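PDB 2QK2: LP04448p, which probably binds tubulin through TOG domains such as the one here and thereby supports microtubule growth at plus ends. Local coordinates for residues D11-M16 with G52-L57; K27-R32 with D68-L73; E34-L39 with A75-C80; K79-L84 with R119-A124. All coordinates share one frame; numbering follows the deposited sequence.

Followed from the N terminus, contact 1 closes a loop over helices 20-24 and 29-45 by bringing residues 11-16 against 52-57 at the head of helix 55-67. Before it closes, contacts 2 and 3 open, so all three cross one another and none nests. Contact 2 joins the first turns of helices 29-45 and 71-88; contact 3 continues the same helix pair, its centre about 10 Å from that of contact 2. Contact 4 starts on K79 and C80, which it shares with contact 3, and passes from helix 71-88 to helix 112-126. Contacts 1 and 3 meet at L39, L57 and M16, and Y54 and L57 touch L84 of contact 4.

Contact 1 of 4, residues D11-M16 with G52-L57; sequences DILSKM and GEYGAL
A methyl of L13 and a single water tie a loop near the start of the TOG domain, a HEAT-repeat solenoid, to the Y54 ring. L13 CD1 sits over the ring in a CH-pi contact, 4.0 Å from the centroid and 13° off the ring normal, while CG of the same side chain lies 3.7 Å from CE2 of Y54. At the ring's edge, near its plane, comes I12 through CG1. L13 CD1 also touches the backbone of E53 and G52. The phenol end is held by two polar partners: its OH takes a hydrogen bond from the water, at 2.8 Å from Y54 OH, and is also hydrogen-bonded to the backbone O of E50. That water in turn accepts from L13 N, so it links the backbone of the turn at 12-15 to the phenol. An Asx motif shapes the same turn, D11 OD1 receiving the N-H of S14 from above the carboxylate plane, at 2.9 Å from S14 N. Farther along, the selenomethionine at M16, its chain bent beyond CB, crosses L57 and sets its methyl CE 4.1 Å from L57 CD1.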
# COMPACT_ATOMS: atom_id res chain seq x y z
N ASP A 11 -15.72 4.95 -19.02
CA ASP A 11 -14.50 5.13 -19.79
C ASP A 11 -13.92 6.50 -19.44
O ASP A 11 -14.17 7.48 -20.16
CB ASP A 11 -14.81 5.08 -21.28
CG ASP A 11 -13.58 5.27 -22.15
OD1 ASP A 11 -12.56 5.79 -21.66
OD2 ASP A 11 -13.64 4.90 -23.34
N ILE A 12 -13.16 6.59 -18.35
CA ILE A 12 -12.59 7.87 -17.96
C ILE A 12 -11.38 8.25 -18.82
O ILE A 12 -11.01 9.42 -18.90
CB ILE A 12 -12.16 7.89 -16.47
CG1 ILE A 12 -11.08 6.84 -16.23
CG2 ILE A 12 -13.37 7.68 -15.58
CD1 ILE A 12 -10.38 7.01 -14.90
N LEU A 13 -10.75 7.26 -19.44
CA LEU A 13 -9.59 7.55 -20.27
C LEU A 13 -9.97 8.50 -21.41
O LEU A 13 -9.19 9.39 -21.77
CB LEU A 13 -9.00 6.26 -20.83
CG LEU A 13 -8.24 5.40 -19.81
CD1 LEU A 13 -7.86 4.07 -20.44
CD2 LEU A 13 -7.01 6.16 -19.32
N SER A 14 -11.16 8.32 -21.97
CA SER A 14 -11.60 9.17 -23.07
C SER A 14 -12.15 10.50 -22.58
O SER A 14 -12.43 11.39 -23.38
CB SER A 14 -12.66 8.45 -23.90
OG SER A 14 -13.80 8.13 -23.12
N LYS A 15 -12.30 10.64 -21.26
CA LYS A 15 -12.83 11.87 -20.69
C LYS A 15 -11.78 12.84 -20.18
O LYS A 15 -12.09 13.98 -19.84
CB LYS A 15 -13.80 11.55 -19.55
CG LYS A 15 -15.03 10.79 -19.99
CD LYS A 15 -15.99 10.63 -18.83
CE LYS A 15 -17.26 9.92 -19.27
NZ LYS A 15 -18.22 9.84 -18.14
N MSE A 16 -10.54 12.39 -20.11
CA MSE A 16 -9.48 13.26 -19.62
C MSE A 16 -9.15 14.38 -20.59
O MSE A 16 -9.30 14.23 -21.80
CB MSE A 16 -8.24 12.45 -19.31
CG MSE A 16 -8.20 12.02 -17.86
SE MSE A 16 -7.31 10.39 -17.69
CE MSE A 16 -5.53 10.99 -18.10
N GLY A 52 -9.17 -0.96 -19.98
CA GLY A 52 -8.46 -0.06 -20.88
C GLY A 52 -6.96 -0.08 -20.67
O GLY A 52 -6.46 -0.84 -19.85
N GLU A 53 -6.25 0.76 -21.42
CA GLU A 53 -4.80 0.85 -21.31
C GLU A 53 -4.44 1.94 -20.31
O GLU A 53 -4.27 3.10 -20.68
CB GLU A 53 -4.18 1.18 -22.67
CG GLU A 53 -4.52 0.18 -23.77
CD GLU A 53 -4.13 -1.23 -23.41
OE1 GLU A 53 -2.98 -1.43 -22.96
OE2 GLU A 53 -4.97 -2.15 -23.57
N TYR A 54 -4.31 1.57 -19.04
CA TYR A 54 -3.99 2.55 -17.99
C TYR A 54 -2.50 2.73 -17.74
O TYR A 54 -2.10 3.54 -16.90
CB TYR A 54 -4.69 2.17 -16.69
CG TYR A 54 -6.19 2.29 -16.75
CD1 TYR A 54 -6.99 1.20 -17.11
CD2 TYR A 54 -6.82 3.50 -16.48
CE1 TYR A 54 -8.39 1.33 -17.20
CE2 TYR A 54 -8.20 3.65 -16.57
CZ TYR A 54 -8.98 2.56 -16.92
OH TYR A 54 -10.35 2.72 -17.00
N GLY A 55 -1.68 1.98 -18.46
CA GLY A 55 -0.24 2.07 -18.27
C GLY A 55 0.33 3.49 -18.26
O GLY A 55 1.10 3.84 -17.36
N ALA A 56 -0.05 4.30 -19.25
CA ALA A 56 0.46 5.67 -19.34
C ALA A 56 0.05 6.49 -18.13
O ALA A 56 0.84 7.27 -17.60
CB ALA A 56 -0.04 6.34 -20.64
N LEU A 57 -1.19 6.31 -17.69
CA LEU A 57 -1.69 7.05 -16.54
C LEU A 57 -0.95 6.65 -15.26
O LEU A 57 -0.53 7.50 -14.48
CB LEU A 57 -3.20 6.83 -16.37
CG LEU A 57 -3.84 7.53 -15.17
CD1 LEU A 57 -3.51 9.02 -15.19
CD2 LEU A 57 -5.35 7.30 -15.18
O HOH W 1 -11.29 4.30 -19.11

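Contact 2 of 4, residues K27-R32 with D68-L73; sequences KKWTLR and DSNVVL
The loop-rich edge of the TOG domain, by which such HEAT-repeat paddles probably engage tubulin, is where R32 in the first turn of helix 29-45 is joined by a bidentate salt bridge to D68, in the short loop between helices 55-67 and 71-88. R32 grips the carboxylate side-on: NE lies 2.7 Å from D68 OD2, and NH2 reaches D68 OD1 at 3.0 Å. Both oxygens are met on their syn sides, with guanidinium and carboxylate planes 36° apart. A bend at chi3 (-68°) turns the R32 chain across to D68, and NH1 adds a hydrogen bond to the backbone O of E26 and a weak one to that of K27. D68 OD1 has a second task, using its anti lone pair for the N-H of N70 in an Asx turn. Replacing D68 with an alanine would probably leave the R32 guanidinium without its countercharge and N70 N without this acceptor, freeing the turn before helix 71-88 to shift.

N70 is the N-cap of that helix; its OD1 receives L73 N and, weakly, V72 N. With the oxygen so occupied, ND2 is turned to W29 and stands 3.2 Å above the indole plane, offset toward the rim, while T30 CG2 covers the opposite face. The amide and indole planes are 26° apart. L73 divides its methyls between the two neighbours: CD2 packs 3.4 Å from R32 NE, and CD1 meets the indole edge in plane, 3.7 Å from W29 CE3.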
# COMPACT_ATOMS: atom_id res chain seq x y z
N LYS A 27 6.56 23.28 -15.47
CA LYS A 27 7.38 23.61 -14.31
C LYS A 27 6.56 24.25 -13.20
O LYS A 27 6.89 24.12 -12.02
CB LYS A 27 8.50 24.57 -14.71
CG LYS A 27 9.62 23.93 -15.50
CD LYS A 27 10.77 24.91 -15.68
CE LYS A 27 11.98 24.23 -16.30
NZ LYS A 27 13.12 25.19 -16.44
N LYS A 28 5.51 24.97 -13.58
CA LYS A 28 4.66 25.64 -12.60
C LYS A 28 3.73 24.61 -11.95
O LYS A 28 2.88 24.02 -12.62
CB LYS A 28 3.85 26.74 -13.30
CG LYS A 28 3.37 27.83 -12.37
CD LYS A 28 2.72 28.98 -13.14
CE LYS A 28 2.26 30.08 -12.20
NZ LYS A 28 1.66 31.23 -12.94
N TRP A 29 3.90 24.40 -10.65
CA TRP A 29 3.11 23.41 -9.94
C TRP A 29 1.59 23.56 -10.08
O TRP A 29 0.87 22.57 -10.08
CB TRP A 29 3.49 23.37 -8.45
CG TRP A 29 2.85 24.43 -7.60
CD1 TRP A 29 3.28 25.71 -7.42
CD2 TRP A 29 1.66 24.29 -6.82
NE1 TRP A 29 2.43 26.38 -6.57
CE2 TRP A 29 1.43 25.54 -6.18
CE3 TRP A 29 0.76 23.24 -6.59
CZ2 TRP A 29 0.34 25.76 -5.33
CZ3 TRP A 29 -0.33 23.46 -5.74
CH2 TRP A 29 -0.53 24.71 -5.12
N THR A 30 1.12 24.80 -10.22
CA THR A 30 -0.32 25.02 -10.36
C THR A 30 -0.86 24.46 -11.67
O THR A 30 -2.05 24.16 -11.78
CB THR A 30 -0.68 26.53 -10.27
OG1 THR A 30 0.20 27.29 -11.10
CG2 THR A 30 -0.57 27.01 -8.84
N LEU A 31 0.01 24.30 -12.66
CA LEU A 31 -0.43 23.73 -13.93
C LEU A 31 -0.49 22.21 -13.77
O LEU A 31 -1.40 21.57 -14.29
CB LEU A 31 0.53 24.12 -15.06
CG LEU A 31 0.56 25.61 -15.44
CD1 LEU A 31 1.47 25.82 -16.65
CD2 LEU A 31 -0.85 26.08 -15.76
N ARG A 32 0.47 21.65 -13.06
CA ARG A 32 0.47 20.20 -12.84
C ARG A 32 -0.77 19.88 -12.00
O ARG A 32 -1.45 18.89 -12.25
CB ARG A 32 1.76 19.76 -12.12
CG ARG A 32 3.05 20.10 -12.88
CD ARG A 32 4.22 19.20 -12.50
NE ARG A 32 4.70 19.42 -11.13
CZ ARG A 32 5.34 20.50 -10.71
NH1 ARG A 32 5.60 21.51 -11.54
NH2 ARG A 32 5.73 20.59 -9.44
N ASP A 68 8.13 14.50 -7.93
CA ASP A 68 7.67 15.87 -7.73
C ASP A 68 8.18 16.46 -6.41
O ASP A 68 8.10 15.81 -5.37
CB ASP A 68 6.14 15.95 -7.78
CG ASP A 68 5.64 17.32 -8.24
OD1 ASP A 68 5.86 18.32 -7.52
OD2 ASP A 68 5.04 17.40 -9.33
N SER A 69 8.70 17.68 -6.47
CA SER A 69 9.22 18.33 -5.27
C SER A 69 8.11 18.93 -4.42
O SER A 69 8.31 19.27 -3.26
CB SER A 69 10.22 19.43 -5.65
OG SER A 69 9.62 20.40 -6.50
N ASN A 70 6.92 19.06 -5.01
CA ASN A 70 5.77 19.63 -4.32
C ASN A 70 4.95 18.54 -3.61
O ASN A 70 4.33 17.70 -4.26
CB ASN A 70 4.91 20.37 -5.35
CG ASN A 70 3.82 21.20 -4.72
OD1 ASN A 70 2.97 20.68 -4.00
ND2 ASN A 70 3.84 22.51 -4.98
N VAL A 71 4.95 18.56 -2.28
CA VAL A 71 4.23 17.55 -1.51
C VAL A 71 2.72 17.56 -1.70
O VAL A 71 2.06 16.55 -1.48
CB VAL A 71 4.55 17.64 0.00
CG1 VAL A 71 6.02 17.35 0.22
CG2 VAL A 71 4.18 19.01 0.56
N VAL A 72 2.16 18.69 -2.11
CA VAL A 72 0.73 18.75 -2.34
C VAL A 72 0.40 17.91 -3.58
O VAL A 72 -0.63 17.22 -3.63
CB VAL A 72 0.25 20.21 -2.57
CG1 VAL A 72 -1.14 20.22 -3.16
CG2 VAL A 72 0.25 20.95 -1.24
N LEU A 73 1.28 17.96 -4.58
CA LEU A 73 1.11 17.20 -5.81
C LEU A 73 1.34 15.71 -5.55
O LEU A 73 0.66 14.86 -6.10
CB LEU A 73 2.08 17.72 -6.88
CG LEU A 73 1.51 18.71 -7.90
CD1 LEU A 73 0.44 19.59 -7.28
CD2 LEU A 73 2.65 19.55 -8.47

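Contact 3 of 4, residues E34-L39 with A75-C80; sequences ESLEVL and AMAGKC
L36, M76 and C80 bury most of the surface where helices 29-45 and 71-88 run side by side in the HEAT-repeat stack of the TOG domain. The short segments are 9.9 Å apart at closest axis approach and cross at 29° with their chains running the same way. M76, present as selenomethionine, spans the gap with its tip: a bend at chi3 (79°) lays CE against the backbone of the facing helix, 3.6 Å from E37 N. The same methyl packs on side-chain carbons, 3.9 Å from L36 CB and 3.7 Å from E37 CG; the E37 carboxylate turns elsewhere and pairs with K33 through OE2. L36 answers from the other side of the interface with its CD1 branch, which lies 4.0 Å from M76 CB and 4.2 Å from A77 CB. One turn on, C80 meets both backbone and side chain: its SG is 3.8 Å from L36 O and equally far from L39 CD2, a methyl that also packs on C80 CB. No hydrogen bond crosses this interface, which is held by apolar contact. Around it, L36 leans on L24 of helix 20-24 and on L61 of helix 55-67, L39 on F20 and L57, and A77 on V64 and I65, so helix 55-67 backs both partners while helix 20-24 packs against helix 29-45 at L36 and L39.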
# COMPACT_ATOMS: atom_id res chain seq x y z
N GLU A 34 -3.62 21.29 -12.01
CA GLU A 34 -4.82 21.29 -12.84
C GLU A 34 -5.14 19.92 -13.46
O GLU A 34 -6.30 19.52 -13.49
CB GLU A 34 -4.71 22.37 -13.92
CG GLU A 34 -4.52 23.77 -13.32
CD GLU A 34 -4.61 24.89 -14.34
OE1 GLU A 34 -4.24 24.68 -15.52
OE2 GLU A 34 -5.02 26.01 -13.95
N SER A 35 -4.12 19.20 -13.93
CA SER A 35 -4.35 17.88 -14.50
C SER A 35 -4.84 16.91 -13.42
O SER A 35 -5.82 16.20 -13.61
CB SER A 35 -3.07 17.31 -15.14
OG SER A 35 -2.82 17.89 -16.41
N LEU A 36 -4.15 16.89 -12.28
CA LEU A 36 -4.52 16.00 -11.19
C LEU A 36 -5.92 16.31 -10.63
O LEU A 36 -6.66 15.39 -10.26
CB LEU A 36 -3.46 16.03 -10.08
CG LEU A 36 -2.06 15.54 -10.48
CD1 LEU A 36 -1.13 15.58 -9.28
CD2 LEU A 36 -2.12 14.12 -11.05
N GLU A 37 -6.27 17.59 -10.57
CA GLU A 37 -7.59 18.01 -10.08
C GLU A 37 -8.69 17.38 -10.91
O GLU A 37 -9.64 16.80 -10.38
CB GLU A 37 -7.79 19.52 -10.19
CG GLU A 37 -7.18 20.35 -9.11
CD GLU A 37 -7.69 21.78 -9.19
OE1 GLU A 37 -8.90 21.99 -8.94
OE2 GLU A 37 -6.89 22.69 -9.52
N VAL A 38 -8.58 17.55 -12.22
CA VAL A 38 -9.56 17.01 -13.15
C VAL A 38 -9.64 15.50 -13.03
O VAL A 38 -10.74 14.94 -13.01
CB VAL A 38 -9.21 17.40 -14.60
CG1 VAL A 38 -10.18 16.76 -15.56
CG2 VAL A 38 -9.27 18.92 -14.75
N LEU A 39 -8.49 14.84 -12.94
CA LEU A 39 -8.46 13.39 -12.81
C LEU A 39 -9.11 12.95 -11.51
O LEU A 39 -9.94 12.05 -11.49
CB LEU A 39 -7.02 12.87 -12.86
CG LEU A 39 -6.85 11.37 -12.58
CD1 LEU A 39 -7.54 10.54 -13.65
CD2 LEU A 39 -5.36 11.05 -12.53
N ALA A 75 0.75 14.10 -2.75
CA ALA A 75 -0.45 13.61 -2.08
C ALA A 75 -1.61 13.43 -3.06
O ALA A 75 -2.32 12.42 -3.00
CB ALA A 75 -0.88 14.57 -0.96
N MSE A 76 -1.80 14.40 -3.94
CA MSE A 76 -2.89 14.30 -4.92
C MSE A 76 -2.67 13.10 -5.85
O MSE A 76 -3.61 12.38 -6.18
CB MSE A 76 -2.98 15.57 -5.77
CG MSE A 76 -3.45 16.83 -5.04
SE MSE A 76 -3.54 18.32 -6.32
CE MSE A 76 -5.21 17.91 -7.17
N ALA A 77 -1.43 12.91 -6.29
CA ALA A 77 -1.09 11.80 -7.17
C ALA A 77 -1.29 10.47 -6.45
O ALA A 77 -1.73 9.49 -7.04
CB ALA A 77 0.35 11.94 -7.67
N GLY A 78 -0.96 10.44 -5.16
CA GLY A 78 -1.14 9.23 -4.38
C GLY A 78 -2.62 8.91 -4.27
O GLY A 78 -3.04 7.76 -4.46
N LYS A 79 -3.43 9.92 -3.99
CA LYS A 79 -4.87 9.75 -3.87
C LYS A 79 -5.45 9.23 -5.18
O LYS A 79 -6.22 8.27 -5.20
CB LYS A 79 -5.53 11.08 -3.49
CG LYS A 79 -7.04 11.00 -3.30
CD LYS A 79 -7.37 10.11 -2.12
CE LYS A 79 -8.87 10.07 -1.85
NZ LYS A 79 -9.17 9.22 -0.66
N CYS A 80 -5.09 9.87 -6.29
CA CYS A 80 -5.57 9.44 -7.60
C CYS A 80 -5.20 7.99 -7.89
O CYS A 80 -6.00 7.24 -8.45
CB CYS A 80 -5.00 10.34 -8.70
SG CYS A 80 -5.76 11.97 -8.82

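Contact 4 of 4, residues K79-L84 with R119-A124; sequences KCLALL and REAIDA
Two near-parallel helices of the TOG solenoid, 71-88 and 112-126, with helix 93-105 between them in the chain, come together here through alanines. Such side-by-side stacking builds HEAT-repeat arrays, and this pair is close: the segment axes approach to 7.6 Å and cross at 24°, with the CA atoms of A82 and A121 a mere 3.8 Å apart. The small side chains permit it. A82 CB presses on the backbone of the opposite helix, 3.5 Å from A121 CA, and meets the CB atoms of E120 and A121 as well. A124 returns the approach, its CB resting 3.5 Å from A82 O, while A121 CB extends the packing to L81 CB at 4.4 Å. The methyl of A121 also lies against the backbone O of G78, a residue of contact 3.

Beside the alanines a salt bridge crosses between the two helices. The K79 CB bond points away from helix 112-126, but the chain is bent at chi2 (64°), which swings the ammonium back across to E120. The carboxylate comes forward on an extended chain and receives NZ on the syn lone pair of OE1. A methionine in place of K79 would probably leave the E120 carboxylate without this positive partner, setting the end of that side chain free to turn. On the far side, R119 and D123 form salt bridges with E152 and R159 of helix 147-161, carrying the stack onward. The bridge itself is short, with K79 NZ 2.6 Å from E120 OE1.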
# COMPACT_ATOMS: atom_id res chain seq x y z
N LYS A 79 -3.43 9.92 -3.99
CA LYS A 79 -4.87 9.75 -3.87
C LYS A 79 -5.45 9.23 -5.18
O LYS A 79 -6.22 8.27 -5.20
CB LYS A 79 -5.53 11.08 -3.49
CG LYS A 79 -7.04 11.00 -3.30
CD LYS A 79 -7.37 10.11 -2.12
CE LYS A 79 -8.87 10.07 -1.85
NZ LYS A 79 -9.17 9.22 -0.66
N CYS A 80 -5.09 9.87 -6.29
CA CYS A 80 -5.57 9.44 -7.60
C CYS A 80 -5.20 7.99 -7.89
O CYS A 80 -6.00 7.24 -8.45
CB CYS A 80 -5.00 10.34 -8.70
SG CYS A 80 -5.76 11.97 -8.82
N LEU A 81 -3.98 7.59 -7.52
CA LEU A 81 -3.53 6.23 -7.75
C LEU A 81 -4.38 5.25 -6.94
O LEU A 81 -4.74 4.17 -7.42
CB LEU A 81 -2.05 6.09 -7.37
CG LEU A 81 -1.38 4.75 -7.71
CD1 LEU A 81 -1.48 4.47 -9.21
CD2 LEU A 81 0.08 4.80 -7.29
N ALA A 82 -4.71 5.64 -5.72
CA ALA A 82 -5.54 4.81 -4.84
C ALA A 82 -6.93 4.62 -5.45
O ALA A 82 -7.44 3.51 -5.52
CB ALA A 82 -5.66 5.46 -3.46
N LEU A 83 -7.53 5.72 -5.91
CA LEU A 83 -8.86 5.64 -6.50
C LEU A 83 -8.84 4.83 -7.80
O LEU A 83 -9.78 4.10 -8.10
CB LEU A 83 -9.42 7.04 -6.77
CG LEU A 83 -9.65 7.91 -5.52
CD1 LEU A 83 -10.01 9.33 -5.93
CD2 LEU A 83 -10.75 7.30 -4.67
N LEU A 84 -7.75 4.96 -8.55
CA LEU A 84 -7.62 4.22 -9.80
C LEU A 84 -7.54 2.72 -9.48
O LEU A 84 -8.22 1.90 -10.11
CB LEU A 84 -6.37 4.67 -10.55
CG LEU A 84 -6.04 3.96 -11.87
CD1 LEU A 84 -7.15 4.21 -12.89
CD2 LEU A 84 -4.71 4.48 -12.41
N ARG A 119 -0.45 5.47 1.97
CA ARG A 119 -1.04 4.28 2.58
C ARG A 119 -2.28 3.86 1.79
O ARG A 119 -2.44 2.69 1.46
CB ARG A 119 -1.45 4.55 4.03
CG ARG A 119 -0.29 4.68 5.00
CD ARG A 119 -0.80 4.91 6.42
NE ARG A 119 0.29 5.07 7.38
CZ ARG A 119 0.12 5.43 8.65
NH1 ARG A 119 -1.10 5.67 9.11
NH2 ARG A 119 1.17 5.58 9.45
N GLU A 120 -3.15 4.82 1.48
CA GLU A 120 -4.35 4.52 0.72
C GLU A 120 -4.00 3.88 -0.61
O GLU A 120 -4.61 2.90 -1.02
CB GLU A 120 -5.16 5.79 0.46
CG GLU A 120 -5.91 6.30 1.66
CD GLU A 120 -6.72 7.53 1.34
OE1 GLU A 120 -7.48 7.50 0.34
OE2 GLU A 120 -6.61 8.54 2.07
N ALA A 121 -3.00 4.45 -1.28
CA ALA A 121 -2.58 3.94 -2.57
C ALA A 121 -2.02 2.53 -2.50
O ALA A 121 -2.48 1.64 -3.22
CB ALA A 121 -1.54 4.87 -3.20
N ILE A 122 -1.04 2.30 -1.63
CA ILE A 122 -0.47 0.96 -1.55
C ILE A 122 -1.48 -0.07 -1.05
O ILE A 122 -1.44 -1.23 -1.46
CB ILE A 122 0.83 0.94 -0.70
CG1 ILE A 122 1.61 -0.35 -1.01
CG2 ILE A 122 0.52 1.02 0.79
CD1 ILE A 122 3.03 -0.33 -0.50
N ASP A 123 -2.42 0.35 -0.20
CA ASP A 123 -3.43 -0.57 0.31
C ASP A 123 -4.40 -0.98 -0.81
O ASP A 123 -4.74 -2.16 -0.96
CB ASP A 123 -4.22 0.08 1.46
CG ASP A 123 -3.42 0.15 2.77
OD1 ASP A 123 -2.26 -0.32 2.81
OD2 ASP A 123 -3.95 0.68 3.77
N ALA A 124 -4.85 -0.01 -1.61
CA ALA A 124 -5.76 -0.30 -2.70
C ALA A 124 -5.06 -1.19 -3.72
O ALA A 124 -5.66 -2.10 -4.28
CB ALA A 124 -6.22 1.01 -3.36